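Local atomic coordinates of oxalate--CoA ligase (Arabidopsis thaliana, PDB entry 5IE2), a protein that belongs to the ANL superfamily of AMP-binding enzymes and holds adenosine-5'-triphosphate in a pocket built by residues from widely separated parts of the chain. Residues A[261-264]-A[265-268]; A[291-294]-A[295-298]. All coordinates share one frame; numbering follows the deposited sequence.

Overall arrangement
Both contacts are local and follow one another along the chain without nesting or crossing. After strand 256-259 the chain enters helix 261-273, and contact 1 (261-264 with 265-268) spans its first turns. Strand 284-287 follows, completing a beta-alpha-beta unit, and the loop beyond it carries Ser291 of the ATP pocket. Contact 2 (291-294 with 295-298) closes where that loop turns into helix 294-304. The two contacts lie with their centres about 11 Å apart and touch: Pro261 packs on the loop at Ser291 and Leu292, while Gln265 and Leu268 meet Ile296. Together they tie the first turns of two neighbouring helices to the loop beside the nucleotide.

Contact 1: residues A[261-264]-A[265-268]; sequences PTIH and QIIL
Ile263 and Ile267, one turn apart, send their side chains across each other at a slant, with CG2 of Ile263 3.9 Å from CD1 of Ile267. The branch that touches differs between them: in Ile263 it is the short methyl, set trans to the backbone N, whereas in Ile267 it is the end of the longer arm. There CG1 lies trans to the carbonyl carbon (chi1 -69°) and the arm is extended beyond it, which brings CD1 back along the helix to Ile263. A looser contact joins Ile263 to Ile266, CD1 to CD1 at 4.3 Å. Phe240 packs on all three isoleucines.

Gln265 also reaches back, toward the start of the helix. Its CG passes 3.4 Å from Pro261 O, and its OE1 settles 3.4 Å from CA of Thr262, with the CG2 methyl of Thr262 farther off at 4.0 Å; Gln438 NE2 is the hydrogen-bond partner of this amide oxygen. Thr262 keeps its hydroxyl apart from this meeting, OG1 bonding to Gly499 O. The segments form the opening turns of the helix in a beta-alpha-beta unit of this AMP-binding enzyme, between strands 256-259 and 284-287.

Four i to i+4 backbone bonds hold the turns together. Among them, Ile267 N donates to Ile263 O at 3.0 Å and Ile266 N to Thr262 O at 3.1 Å. His264 contributes through its backbone O, bonded to Leu268 N at 2.9 Å. Its buried imidazole is gripped at both nitrogens, ND1 by Tyr257 OH and NE2 by Arg286 O, which fixes the rotation of the ring.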
loop_
_atom_site.group_PDB
_atom_site.type_symbol
_atom_site.label_atom_id
_atom_site.label_comp_id
_atom_site.label_asym_id
_atom_site.label_seq_id
_atom_site.Cartn_x
_atom_site.Cartn_y
_atom_site.Cartn_z
ATOM N N PRO A 261 -2.428 3.656 -8.953
ATOM C CA PRO A 261 -2.727 4.300 -10.248
ATOM C C PRO A 261 -2.269 5.775 -10.365
ATOM O O PRO A 261 -1.786 6.148 -11.435
ATOM C CB PRO A 261 -4.250 4.219 -10.333
ATOM C CG PRO A 261 -4.549 2.857 -9.650
ATOM C CD PRO A 261 -3.576 2.866 -8.447
ATOM N N THR A 262 -2.367 6.593 -9.322
ATOM C CA THR A 262 -1.960 7.997 -9.508
ATOM C C THR A 262 -0.434 8.113 -9.773
ATOM O O THR A 262 0.027 8.978 -10.554
ATOM C CB THR A 262 -2.349 8.870 -8.327
ATOM O OG1 THR A 262 -1.790 8.323 -7.125
ATOM C CG2 THR A 262 -3.912 8.933 -8.205
ATOM N N ILE A 263 0.343 7.215 -9.160
ATOM C CA ILE A 263 1.779 7.222 -9.428
ATOM C C ILE A 263 2.083 6.683 -10.833
ATOM O O ILE A 263 2.918 7.271 -11.565
ATOM C CB ILE A 263 2.545 6.416 -8.335
ATOM C CG1 ILE A 263 2.479 7.132 -6.988
ATOM C CG2 ILE A 263 4.006 6.159 -8.755
ATOM C CD1 ILE A 263 3.179 8.526 -6.976
ATOM N N HIS A 264 1.415 5.600 -11.245
ATOM C CA HIS A 264 1.565 5.136 -12.624
ATOM C C HIS A 264 1.240 6.281 -13.628
ATOM O O HIS A 264 1.910 6.426 -14.648
ATOM C CB HIS A 264 0.644 3.944 -12.931
ATOM C CG HIS A 264 1.074 2.677 -12.267
ATOM N ND1 HIS A 264 2.342 2.156 -12.425
ATOM C CD2 HIS A 264 0.420 1.836 -11.428
ATOM C CE1 HIS A 264 2.433 1.023 -11.743
ATOM N NE2 HIS A 264 1.279 0.803 -11.134
ATOM N N GLN A 265 0.211 7.075 -13.336
ATOM C CA GLN A 265 -0.136 8.205 -14.244
ATOM C C GLN A 265 0.985 9.240 -14.300
ATOM O O GLN A 265 1.281 9.779 -15.395
ATOM C CB GLN A 265 -1.439 8.874 -13.814
ATOM C CG GLN A 265 -2.679 8.005 -14.155
ATOM C CD GLN A 265 -3.930 8.495 -13.454
ATOM O OE1 GLN A 265 -4.042 8.401 -12.215
ATOM N NE2 GLN A 265 -4.895 9.041 -14.238
ATOM N N ILE A 266 1.583 9.538 -13.156
ATOM C CA ILE A 266 2.747 10.461 -13.181
ATOM C C ILE A 266 3.933 9.915 -14.006
ATOM O O ILE A 266 4.594 10.670 -14.766
ATOM C CB ILE A 266 3.206 10.783 -11.731
ATOM C CG1 ILE A 266 2.089 11.568 -11.056
ATOM C CG2 ILE A 266 4.558 11.541 -11.713
ATOM C CD1 ILE A 266 2.261 11.821 -9.590
ATOM N N ILE A 267 4.200 8.610 -13.874
ATOM C CA ILE A 267 5.268 7.936 -14.634
ATOM C C ILE A 267 4.951 7.973 -16.124
ATOM O O ILE A 267 5.837 8.188 -16.968
ATOM C CB ILE A 267 5.414 6.495 -14.150
ATOM C CG1 ILE A 267 6.002 6.504 -12.720
ATOM C CG2 ILE A 267 6.259 5.627 -15.126
ATOM C CD1 ILE A 267 5.908 5.073 -12.006
ATOM N N LEU A 268 3.672 7.785 -16.462
ATOM C CA LEU A 268 3.252 7.887 -17.886
ATOM C C LEU A 268 3.398 9.304 -18.434
ATOM O O LEU A 268 3.863 9.488 -19.572
ATOM C CB LEU A 268 1.819 7.443 -18.080
ATOM C CG LEU A 268 1.677 5.911 -18.069
ATOM C CD1 LEU A 268 0.184 5.568 -18.030
ATOM C CD2 LEU A 268 2.309 5.310 -19.303
#

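Contact 2: residues A[291-294]-A[295-298]. With ATP (adenosine-5'-triphosphate), chain C.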
loop_
_atom_site.group_PDB
_atom_site.type_symbol
_atom_site.label_atom_id
_atom_site.label_comp_id
_atom_site.label_asym_id
_atom_site.label_seq_id
_atom_site.Cartn_x
_atom_site.Cartn_y
_atom_site.Cartn_z
ATOM N N SER A 291 -8.696 1.503 -8.095
ATOM C CA SER A 291 -8.902 0.815 -9.386
ATOM C C SER A 291 -8.007 1.370 -10.457
ATOM O O SER A 291 -7.815 2.611 -10.573
ATOM C CB SER A 291 -10.359 0.847 -9.860
ATOM O OG SER A 291 -10.765 2.172 -9.975
ATOM N N LEU A 292 -7.413 0.462 -11.225
ATOM C CA LEU A 292 -6.611 0.821 -12.410
ATOM C C LEU A 292 -7.538 0.827 -13.639
ATOM O O LEU A 292 -8.028 -0.224 -14.059
ATOM C CB LEU A 292 -5.480 -0.192 -12.678
ATOM C CG LEU A 292 -4.547 0.100 -13.865
ATOM C CD1 LEU A 292 -3.678 1.300 -13.569
ATOM C CD2 LEU A 292 -3.626 -1.096 -14.175
ATOM N N ALA A 293 -7.801 1.998 -14.216
ATOM C CA ALA A 293 -8.660 2.019 -15.379
ATOM C C ALA A 293 -7.998 1.224 -16.501
ATOM O O ALA A 293 -6.764 1.299 -16.672
ATOM C CB ALA A 293 -8.928 3.486 -15.822
ATOM N N PRO A 294 -8.800 0.482 -17.290
ATOM C CA PRO A 294 -8.230 -0.254 -18.431
ATOM C C PRO A 294 -7.368 0.613 -19.359
ATOM O O PRO A 294 -6.356 0.145 -19.918
ATOM C CB PRO A 294 -9.469 -0.766 -19.159
ATOM C CG PRO A 294 -10.439 -1.068 -17.965
ATOM C CD PRO A 294 -10.205 0.084 -17.012
ATOM N N VAL A 295 -7.736 1.875 -19.508
ATOM C CA VAL A 295 -6.946 2.718 -20.434
ATOM C C VAL A 295 -5.541 2.993 -19.846
ATOM O O VAL A 295 -4.524 3.035 -20.582
ATOM C CB VAL A 295 -7.702 4.001 -20.761
ATOM C CG1 VAL A 295 -7.775 4.941 -19.551
ATOM C CG2 VAL A 295 -7.046 4.716 -21.985
ATOM N N ILE A 296 -5.430 3.109 -18.518
ATOM C CA ILE A 296 -4.103 3.265 -17.925
ATOM C C ILE A 296 -3.298 1.971 -18.057
ATOM O O ILE A 296 -2.086 1.996 -18.316
ATOM C CB ILE A 296 -4.169 3.683 -16.445
ATOM C CG1 ILE A 296 -5.023 4.962 -16.280
ATOM C CG2 ILE A 296 -2.739 3.828 -15.868
ATOM C CD1 ILE A 296 -4.538 6.146 -17.268
ATOM N N LEU A 297 -3.964 0.832 -17.870
ATOM C CA LEU A 297 -3.279 -0.446 -18.071
ATOM C C LEU A 297 -2.683 -0.507 -19.505
ATOM O O LEU A 297 -1.468 -0.817 -19.682
ATOM C CB LEU A 297 -4.263 -1.622 -17.815
ATOM C CG LEU A 297 -3.657 -3.034 -17.893
ATOM C CD1 LEU A 297 -4.486 -4.001 -16.996
ATOM C CD2 LEU A 297 -3.620 -3.594 -19.305
ATOM N N SER A 298 -3.523 -0.209 -20.511
ATOM C CA SER A 298 -3.082 -0.183 -21.921
ATOM C C SER A 298 -1.915 0.729 -22.115
ATOM O O SER A 298 -0.936 0.387 -22.812
ATOM C CB SER A 298 -4.213 0.304 -22.851
ATOM O OG SER A 298 -5.195 -0.686 -22.865
HETATM P PG ATP C . -10.627 3.392 5.444
HETATM O O1G ATP C . -11.992 3.724 4.841
HETATM O O2G ATP C . -10.260 4.270 6.587
HETATM O O3G ATP C . -10.525 1.911 5.803
HETATM P PB ATP C . -9.174 2.704 3.046
HETATM O O1B ATP C . -8.748 3.512 1.840
HETATM O O2B ATP C . -10.286 1.722 2.954
HETATM O O3B ATP C . -9.477 3.687 4.324
HETATM P PA ATP C . -6.785 0.987 2.787
HETATM O O1A ATP C . -6.685 -0.288 3.614
HETATM O O2A ATP C . -5.574 1.800 2.542
HETATM O O3A ATP C . -7.813 1.959 3.563
HETATM O "O5'" ATP C . -7.556 0.649 1.425
HETATM C "C5'" ATP C . -8.155 -0.636 1.125
HETATM C "C4'" ATP C . -9.315 -0.352 0.154
HETATM O "O4'" ATP C . -8.773 0.083 -1.108
HETATM C "C3'" ATP C . -10.057 -1.593 -0.234
HETATM O "O3'" ATP C . -11.016 -1.915 0.770
HETATM C "C2'" ATP C . -10.705 -1.205 -1.547
HETATM O "O2'" ATP C . -11.815 -0.333 -1.282
HETATM C "C1'" ATP C . -9.638 -0.338 -2.148
HETATM N N9 ATP C . -8.811 -1.058 -3.145
HETATM C C8 ATP C . -7.642 -1.686 -2.965
HETATM N N7 ATP C . -7.212 -2.193 -4.162
HETATM C C5 ATP C . -8.145 -1.836 -5.103
HETATM C C6 ATP C . -8.297 -2.029 -6.564
HETATM N N6 ATP C . -7.314 -2.673 -7.278
HETATM N N1 ATP C . -9.399 -1.493 -7.138
HETATM C C2 ATP C . -10.334 -0.819 -6.429
HETATM N N3 ATP C . -10.267 -0.609 -5.089
HETATM C C4 ATP C . -9.185 -1.099 -4.419
#
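Leu292 lies across the start of helix 294-304 and meets two successive residues, Ile296 and Leu297. From CB the chain runs to CG, placed trans to the backbone N (chi1 -178°), and this carries the branch point to 4.1 Å from Leu297 N. There the side chain forks. CD1 rests on CG2 of Ile296 at 3.5 Å, the closest side-chain pair between the segments, and the two side chains pass at a slant. CD2 takes the other neighbour, lying 3.7 Å from CB of Leu297, whose side chain crosses it at about a right angle. Val308 of strand 308-314 packs on both leucines, joining the helix start to that strand.

Ala293, at the N-cap position, uses its carbonyl to begin the helix: Leu297 N donates to Ala293 O at 3.1 Å with an N-H...O angle of 164°, and Ile296 N adds a weak, bent bond to the same oxygen. Ser298 N to Pro294 O, 2.9 Å, continues the pattern. On the preceding loop, Ser291 N comes to 3.2 Å from N1 of ATP, while Glu310 accepts the backbone N-H of Leu292. The arrangement is that of a helix N-terminus with proline in its first turn, fed by a loop that borders the adenine side of the ATP pocket.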